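Local atomic coordinates of ethanolamine utilization protein EutL (Clostridium perfringens E str. JGS1987, PDB entry 4TME), a protein that forms part of the shell of the ethanolamine utilization microcompartment and binds ethanolamine, which probably controls opening of its pore. Residues K34-I39 with I84-G89; A41-V46 with V110-A115. One frame throughout, in Å; residues are numbered along the deposited sequence.

Contact 1: residues K34-I39 with I84-G89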
ATOM      1  N   LYS C  34      29.381   8.002   5.915  1.00 35.12           N
ATOM      2  CA  LYS C  34      30.266   7.101   5.182  1.00 33.98           C
ATOM      3  C   LYS C  34      29.874   5.636   5.307  1.00 30.01           C
ATOM      4  O   LYS C  34      30.264   4.814   4.478  1.00 31.75           O
ATOM      5  CB  LYS C  34      31.711   7.256   5.675  1.00 40.12           C
ATOM      6  CG  LYS C  34      32.227   8.676   5.686  1.00 47.33           C
ATOM      7  CD  LYS C  34      32.448   9.196   4.283  1.00 52.98           C
ATOM      8  CE  LYS C  34      33.269  10.479   4.307  1.00 58.41           C
ATOM      9  NZ  LYS C  34      33.316  11.129   2.969  1.00 62.88           N
ATOM     10  N   SER C  35      29.101   5.322   6.341  0.61 27.72           N
ATOM     11  CA  SER C  35      28.743   3.953   6.675  0.61 26.49           C
ATOM     12  C   SER C  35      27.278   3.869   7.026  0.61 25.04           C
ATOM     13  O   SER C  35      26.747   4.805   7.607  0.61 24.73           O
ATOM     14  CB  SER C  35      29.575   3.462   7.847  0.61 28.00           C
ATOM     15  OG  SER C  35      30.933   3.357   7.467  0.61 30.47           O
ATOM     16  N   LEU C  36      26.642   2.752   6.676  1.00 24.75           N
ATOM     17  CA  LEU C  36      25.220   2.535   6.962  1.00 24.31           C
ATOM     18  C   LEU C  36      24.991   1.298   7.817  1.00 24.90           C
ATOM     19  O   LEU C  36      25.667   0.294   7.648  1.00 25.63           O
ATOM     20  CB  LEU C  36      24.416   2.377   5.665  1.00 24.20           C
ATOM     21  CG  LEU C  36      24.544   3.492   4.621  1.00 25.42           C
ATOM     22  CD1 LEU C  36      23.710   3.089   3.390  1.00 26.72           C
ATOM     23  CD2 LEU C  36      24.102   4.822   5.174  1.00 25.62           C
ATOM     24  N   GLY C  37      24.023   1.379   8.721  1.00 24.76           N
ATOM     25  CA  GLY C  37      23.549   0.221   9.450  1.00 25.14           C
ATOM     26  C   GLY C  37      22.106  -0.013   9.037  1.00 24.86           C
ATOM     27  O   GLY C  37      21.304   0.912   9.051  1.00 26.06           O
ATOM     28  N   LEU C  38      21.809  -1.250   8.642  0.72 22.69           N
ATOM     29  CA  LEU C  38      20.517  -1.667   8.110  0.72 22.35           C
ATOM     30  C   LEU C  38      19.815  -2.587   9.111  0.72 22.34           C
ATOM     31  O   LEU C  38      20.447  -3.519   9.633  0.72 22.45           O
ATOM     32  CB  LEU C  38      20.701  -2.421   6.782  0.72 22.86           C
ATOM     33  CG  LEU C  38      21.583  -1.853   5.664  0.72 24.07           C
ATOM     34  CD1 LEU C  38      21.765  -2.886   4.542  0.72 26.40           C
ATOM     35  CD2 LEU C  38      20.987  -0.580   5.099  0.72 23.17           C
ATOM     36  N   ILE C  39      18.517  -2.387   9.330  1.00 21.82           N
ATOM     37  CA  ILE C  39      17.766  -3.268  10.209  1.00 21.25           C
ATOM     38  C   ILE C  39      16.346  -3.475   9.710  1.00 21.22           C
ATOM     39  O   ILE C  39      15.714  -2.544   9.198  1.00 21.27           O
ATOM     40  CB  ILE C  39      17.748  -2.717  11.665  1.00 24.41           C
ATOM     41  CG1 ILE C  39      17.159  -3.746  12.631  1.00 24.71           C
ATOM     42  CG2 ILE C  39      17.037  -1.381  11.750  1.00 25.46           C
ATOM     43  CD1 ILE C  39      17.406  -3.364  14.110  1.00 27.26           C
ATOM     44  N   ILE C  84      11.912  -1.253   7.520  1.00 19.66           N
ATOM     45  CA  ILE C  84      13.347  -1.150   7.250  1.00 20.38           C
ATOM     46  C   ILE C  84      13.826   0.180   7.817  1.00 20.53           C
ATOM     47  O   ILE C  84      13.205   1.244   7.625  1.00 21.17           O
ATOM     48  CB  ILE C  84      13.703  -1.268   5.743  1.00 22.33           C
ATOM     49  CG1 ILE C  84      15.249  -1.199   5.611  1.00 26.88           C
ATOM     50  CG2 ILE C  84      12.938  -0.216   4.910  1.00 22.57           C
ATOM     51  CD1 ILE C  84      15.796  -1.683   4.337  1.00 27.62           C
ATOM     52  N   GLY C  85      14.914   0.115   8.584  1.00 20.23           N
ATOM     53  CA  GLY C  85      15.528   1.296   9.145  1.00 21.40           C
ATOM     54  C   GLY C  85      16.978   1.383   8.691  1.00 21.38           C
ATOM     55  O   GLY C  85      17.645   0.350   8.567  1.00 21.67           O
ATOM     56  N   ILE C  86      17.452   2.595   8.400  1.00 20.39           N
ATOM     57  CA  ILE C  86      18.851   2.801   8.046  1.00 20.24           C
ATOM     58  C   ILE C  86      19.456   3.904   8.888  1.00 21.86           C
ATOM     59  O   ILE C  86      18.971   5.045   8.909  1.00 22.01           O
ATOM     60  CB  ILE C  86      19.036   3.152   6.541  1.00 22.63           C
ATOM     61  CG1 ILE C  86      18.435   2.049   5.675  1.00 23.32           C
ATOM     62  CG2 ILE C  86      20.553   3.306   6.200  1.00 23.73           C
ATOM     63  CD1 ILE C  86      18.538   2.269   4.165  1.00 24.35           C
ATOM     64  N   LEU C  87      20.507   3.533   9.611  1.00 21.82           N
ATOM     65  CA  LEU C  87      21.343   4.463  10.353  1.00 23.50           C
ATOM     66  C   LEU C  87      22.541   4.846   9.504  1.00 24.36           C
ATOM     67  O   LEU C  87      23.053   4.015   8.758  1.00 24.66           O
ATOM     68  CB  LEU C  87      21.848   3.830  11.657  1.00 23.13           C
ATOM     69  CG  LEU C  87      20.794   3.485  12.704  1.00 22.56           C
ATOM     70  CD1 LEU C  87      21.485   2.683  13.814  1.00 22.81           C
ATOM     71  CD2 LEU C  87      20.196   4.748  13.275  1.00 22.37           C
ATOM     72  N   ALA C  88      22.983   6.091   9.602  1.00 24.59           N
ATOM     73  CA  ALA C  88      24.212   6.509   8.925  1.00 24.92           C
ATOM     74  C   ALA C  88      25.144   7.188   9.926  1.00 25.05           C
ATOM     75  O   ALA C  88      24.719   7.909  10.821  1.00 25.15           O
ATOM     76  CB  ALA C  88      23.916   7.438   7.756  1.00 26.06           C
ATOM     77  N   GLY C  89      26.433   6.946   9.753  1.00 24.21           N
ATOM     78  CA  GLY C  89      27.426   7.543  10.621  1.00 24.05           C
ATOM     79  C   GLY C  89      28.757   7.630   9.907  1.00 25.30           C
ATOM     80  O   GLY C  89      28.888   7.164   8.782  1.00 26.25           O
TER
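G37 and L87 form the central hydrogen-bonded pair between the two antiparallel strands, with N-to-O distances of 2.8 Å both for G37 N to L87 O and for L87 N to G37 O. L87 N meets G37 O in the carbonyl plane, whereas G37 N approaches L87 O tilted 28° from it. I39 and G85 make the same reciprocal pair of hydrogen bonds towards one end, and S35 with G89 towards the other. There the ladder slips: G89 O accepts from both K34 N, at 3.0 Å, and S35 N, at 3.1 Å, so two residues face one in a classic beta bulge. S35 N sits nearly in line with the G89 carbonyl, whereas K34 N is tilted out of the carbonyl plane.

These are the two middle strands of the four-stranded sheet of a BMC domain; strand 10-16 flanks 35-41 and strand 61-67 flanks 83-89. On the face carrying L36, L38, I86 and A88, the CD2 methyls of the two leucines do most of the touching. L36 has CG beside its backbone N (chi1 -54°), which turns CD2 toward A88 and I86, 3.7 Å from A88 CB and 4.0 Å from I86 CG2. L38 and I86 run side by side in the same direction, L38 CD2 resting 3.7 Å from I86 CG1. M158 and L155 of a neighbouring subunit pack on I86 and L38. The other face belongs to S35, I39 and L87, which meet helix 92-106. Here I39 CG2 sits 3.7 Å from G85 O, over a glycine that presents bare backbone to it.

Contact 2: residues A41-V46 with V110-A115. With ETA (ethanolamine), chain K; ETA (ethanolamine), chain J.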
ATOM      1  N   ALA C  41      12.611  -5.634  11.076  1.00 21.64           N
ATOM      2  CA  ALA C  41      11.958  -6.204  12.240  1.00 21.30           C
ATOM      3  C   ALA C  41      10.471  -6.419  11.941  1.00 22.13           C
ATOM      4  O   ALA C  41       9.966  -5.913  10.938  1.00 21.55           O
ATOM      5  CB  ALA C  41      12.132  -5.278  13.433  1.00 21.66           C
ATOM      6  N   ASP C  42       9.767  -7.136  12.812  1.00 21.74           N
ATOM      7  CA  ASP C  42       8.343  -7.395  12.572  1.00 22.84           C
ATOM      8  C   ASP C  42       7.410  -6.386  13.262  1.00 23.85           C
ATOM      9  O   ASP C  42       6.198  -6.604  13.312  1.00 23.77           O
ATOM     10  CB  ASP C  42       7.982  -8.810  12.989  1.00 23.67           C
ATOM     11  CG  ASP C  42       8.067  -9.038  14.493  1.00 26.29           C
ATOM     12  OD1 ASP C  42       8.313  -8.076  15.243  1.00 25.71           O
ATOM     13  OD2 ASP C  42       7.883 -10.207  14.897  1.00 30.23           O
ATOM     14  N   CYS C  43       7.973  -5.287  13.768  1.00 22.41           N
ATOM     15  CA  CYS C  43       7.153  -4.251  14.420  1.00 21.98           C
ATOM     16  C   CYS C  43       7.723  -2.877  14.120  1.00 21.66           C
ATOM     17  O   CYS C  43       8.809  -2.532  14.586  1.00 22.13           O
ATOM     18  CB  CYS C  43       7.082  -4.466  15.928  1.00 22.57           C
ATOM     19  SG  CYS C  43       6.098  -3.172  16.751  1.00 25.68           S
ATOM     20  N   ASP C  44       7.019  -2.102  13.312  1.00 20.78           N
ATOM     21  CA  ASP C  44       7.602  -0.846  12.846  1.00 19.59           C
ATOM     22  C   ASP C  44       7.728   0.227  13.942  1.00 20.15           C
ATOM     23  O   ASP C  44       8.807   0.785  14.126  1.00 21.29           O
ATOM     24  CB  ASP C  44       6.836  -0.304  11.608  1.00 21.23           C
ATOM     25  CG  ASP C  44       5.341  -0.074  11.831  1.00 22.83           C
ATOM     26  OD1 ASP C  44       4.762  -0.552  12.822  1.00 22.60           O
ATOM     27  OD2 ASP C  44       4.742   0.587  10.925  1.00 23.70           O
ATOM     28  N   ASP C  45       6.685   0.511  14.715  1.00 21.41           N
ATOM     29  CA  ASP C  45       6.787   1.653  15.630  1.00 21.62           C
ATOM     30  C   ASP C  45       7.751   1.381  16.794  1.00 22.18           C
ATOM     31  O   ASP C  45       8.407   2.322  17.285  1.00 22.17           O
ATOM     32  CB  ASP C  45       5.403   2.037  16.137  1.00 21.80           C
ATOM     33  CG  ASP C  45       4.504   2.458  15.006  1.00 22.45           C
ATOM     34  OD1 ASP C  45       4.834   3.482  14.360  1.00 22.98           O
ATOM     35  OD2 ASP C  45       3.536   1.699  14.726  1.00 22.54           O
ATOM     36  N   VAL C  46       7.873   0.117  17.221  1.00 21.55           N
ATOM     37  CA  VAL C  46       8.933  -0.226  18.199  1.00 21.96           C
ATOM     38  C   VAL C  46      10.292   0.041  17.570  1.00 21.16           C
ATOM     39  O   VAL C  46      11.186   0.602  18.218  1.00 22.18           O
ATOM     40  CB  VAL C  46       8.835  -1.685  18.685  1.00 22.82           C
ATOM     41  CG1 VAL C  46      10.134  -2.128  19.433  1.00 22.35           C
ATOM     42  CG2 VAL C  46       7.622  -1.827  19.606  1.00 23.78           C
ATOM     43  N   VAL C 110       9.593  -3.237  25.599  0.66 34.95           N
ATOM     44  CA  VAL C 110       8.606  -2.392  24.949  0.66 33.61           C
ATOM     45  C   VAL C 110       7.830  -3.242  23.950  0.66 31.62           C
ATOM     46  O   VAL C 110       8.235  -4.356  23.618  0.66 31.97           O
ATOM     47  CB  VAL C 110       9.247  -1.176  24.250  0.66 35.31           C
ATOM     48  CG1 VAL C 110       9.840  -0.216  25.295  0.66 37.04           C
ATOM     49  CG2 VAL C 110      10.306  -1.615  23.255  0.66 37.08           C
ATOM     50  N   GLY C 111       6.682  -2.742  23.520  1.00 29.12           N
ATOM     51  CA  GLY C 111       5.915  -3.435  22.504  1.00 27.82           C
ATOM     52  C   GLY C 111       4.487  -2.971  22.457  1.00 27.16           C
ATOM     53  O   GLY C 111       4.054  -2.240  23.333  1.00 27.79           O
ATOM     54  N   PHE C 112       3.779  -3.393  21.421  1.00 26.19           N
ATOM     55  CA  PHE C 112       2.343  -3.194  21.359  1.00 24.62           C
ATOM     56  C   PHE C 112       1.689  -4.046  22.438  1.00 25.00           C
ATOM     57  O   PHE C 112       2.233  -5.049  22.885  1.00 26.90           O
ATOM     58  CB  PHE C 112       1.801  -3.549  19.978  1.00 23.24           C
ATOM     59  CG  PHE C 112       1.964  -2.461  18.962  1.00 24.17           C
ATOM     60  CD1 PHE C 112       3.238  -2.023  18.581  1.00 24.97           C
ATOM     61  CD2 PHE C 112       0.856  -1.864  18.383  1.00 23.70           C
ATOM     62  CE1 PHE C 112       3.396  -1.003  17.654  1.00 24.62           C
ATOM     63  CE2 PHE C 112       1.007  -0.857  17.443  1.00 23.77           C
ATOM     64  CZ  PHE C 112       2.293  -0.425  17.073  1.00 24.22           C
ATOM     65  N   VAL C 113       0.527  -3.603  22.886  1.00 25.16           N
ATOM     66  CA  VAL C 113      -0.231  -4.280  23.913  1.00 27.69           C
ATOM     67  C   VAL C 113      -1.545  -4.782  23.339  1.00 27.15           C
ATOM     68  O   VAL C 113      -2.190  -4.091  22.559  1.00 26.68           O
ATOM     69  CB  VAL C 113      -0.516  -3.338  25.090  1.00 32.15           C
ATOM     70  CG1 VAL C 113      -1.413  -4.020  26.126  1.00 33.97           C
ATOM     71  CG2 VAL C 113       0.799  -2.900  25.723  1.00 35.89           C
ATOM     72  N   SER C 114      -1.918  -5.996  23.708  1.00 27.25           N
ATOM     73  CA  SER C 114      -3.173  -6.573  23.245  1.00 27.33           C
ATOM     74  C   SER C 114      -4.382  -5.945  23.934  1.00 27.04           C
ATOM     75  O   SER C 114      -4.363  -5.715  25.136  1.00 27.45           O
ATOM     76  CB  SER C 114      -3.194  -8.085  23.494  1.00 28.91           C
ATOM     77  OG  SER C 114      -4.489  -8.595  23.162  1.00 28.58           O
ATOM     78  N   ALA C 115      -5.450  -5.722  23.162  1.00 28.64           N
ATOM     79  CA  ALA C 115      -6.699  -5.179  23.695  1.00 30.60           C
ATOM     80  C   ALA C 115      -7.803  -6.237  23.826  1.00 32.59           C
ATOM     81  O   ALA C 115      -8.905  -5.920  24.280  1.00 34.66           O
ATOM     82  CB  ALA C 115      -7.182  -4.022  22.797  1.00 29.04           C
TER
HETATM   83  CA  ETA K 302       1.851  -1.607  13.967  1.00 26.56           C
HETATM   84  N   ETA K 302       2.216  -1.749  12.573  1.00 24.71           N
HETATM   85  C   ETA K 302       1.973  -2.938  14.694  1.00 29.63           C
HETATM   86  O   ETA K 302       3.254  -3.501  14.581  1.00 30.02           O
HETATM   87  CA  ETA J 301       2.938   5.241  12.077  1.00 24.44           C
HETATM   88  N   ETA J 301       4.025   4.304  11.985  1.00 21.52           N
HETATM   89  C   ETA J 301       1.726   4.499  12.600  1.00 26.09           C
HETATM   90  O   ETA J 301       1.263   3.577  11.629  1.00 26.76           O
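The F112 ring meets C43 and D45 at the start of helix 44-57, and one face of it is covered by the chain K ethanolamine. SG of C43, swung opposite its own backbone N (chi1 179°), lies 3.6 Å from F112 CE1 in an oblique sulfur-aromatic contact. D45 OD2 approaches the ring edge in plane, 3.4 Å from F112 CZ, with the carboxylate turned 33° from the ring. Carbon C of the chain K ethanolamine lies about 3.5 Å above the F112 ring plane, offset towards the rim.

C43 is the N-cap residue, so D44 and D45 occupy the first turn of the helix, and each carboxylate binds a different ethanolamine in the pockets of this BMC shell protein. D44 OD1 accepts from the chain K amine N at 2.8 Å; its CG is wedged between backbone N and carbonyl carbon (chi1 57°), which also lets OD1 accept a weak hydrogen bond from D45 N. D45 OD1 takes the chain J amine N at 2.6 Å and is held as well by Y149 OH. E82 and T182 complete the polar grip on the chain K ligand.

Farther along, V46 uses both branches: CG2 rests 3.7 Å from G111 CA, and CG1 meets V110 CG2 at 3.9 Å, the two valines crossing at a slant.

Overall arrangement
The centres of contact 1 and contact 2 are about 21 Å apart, both in the first BMC domain. Strand 35-41 leads from the sheet pairing of contact 1 through the short loop at D42 and C43 into helix 44-57 of contact 2. Strand 61-67 and then strand 83-89 follow, with helix 92-106 before 110-115, so the segments alternate along the sequence. Contact 1 lies in the four-stranded sheet, beside a neighbouring subunit; contact 2 joins the helix start to strand 112-114 of the six-stranded sheet, nearer the chain centre. The ligands are held at contact 2, some distance from the strand pairing of contact 1; ethanolamine binding is proposed to control pore opening.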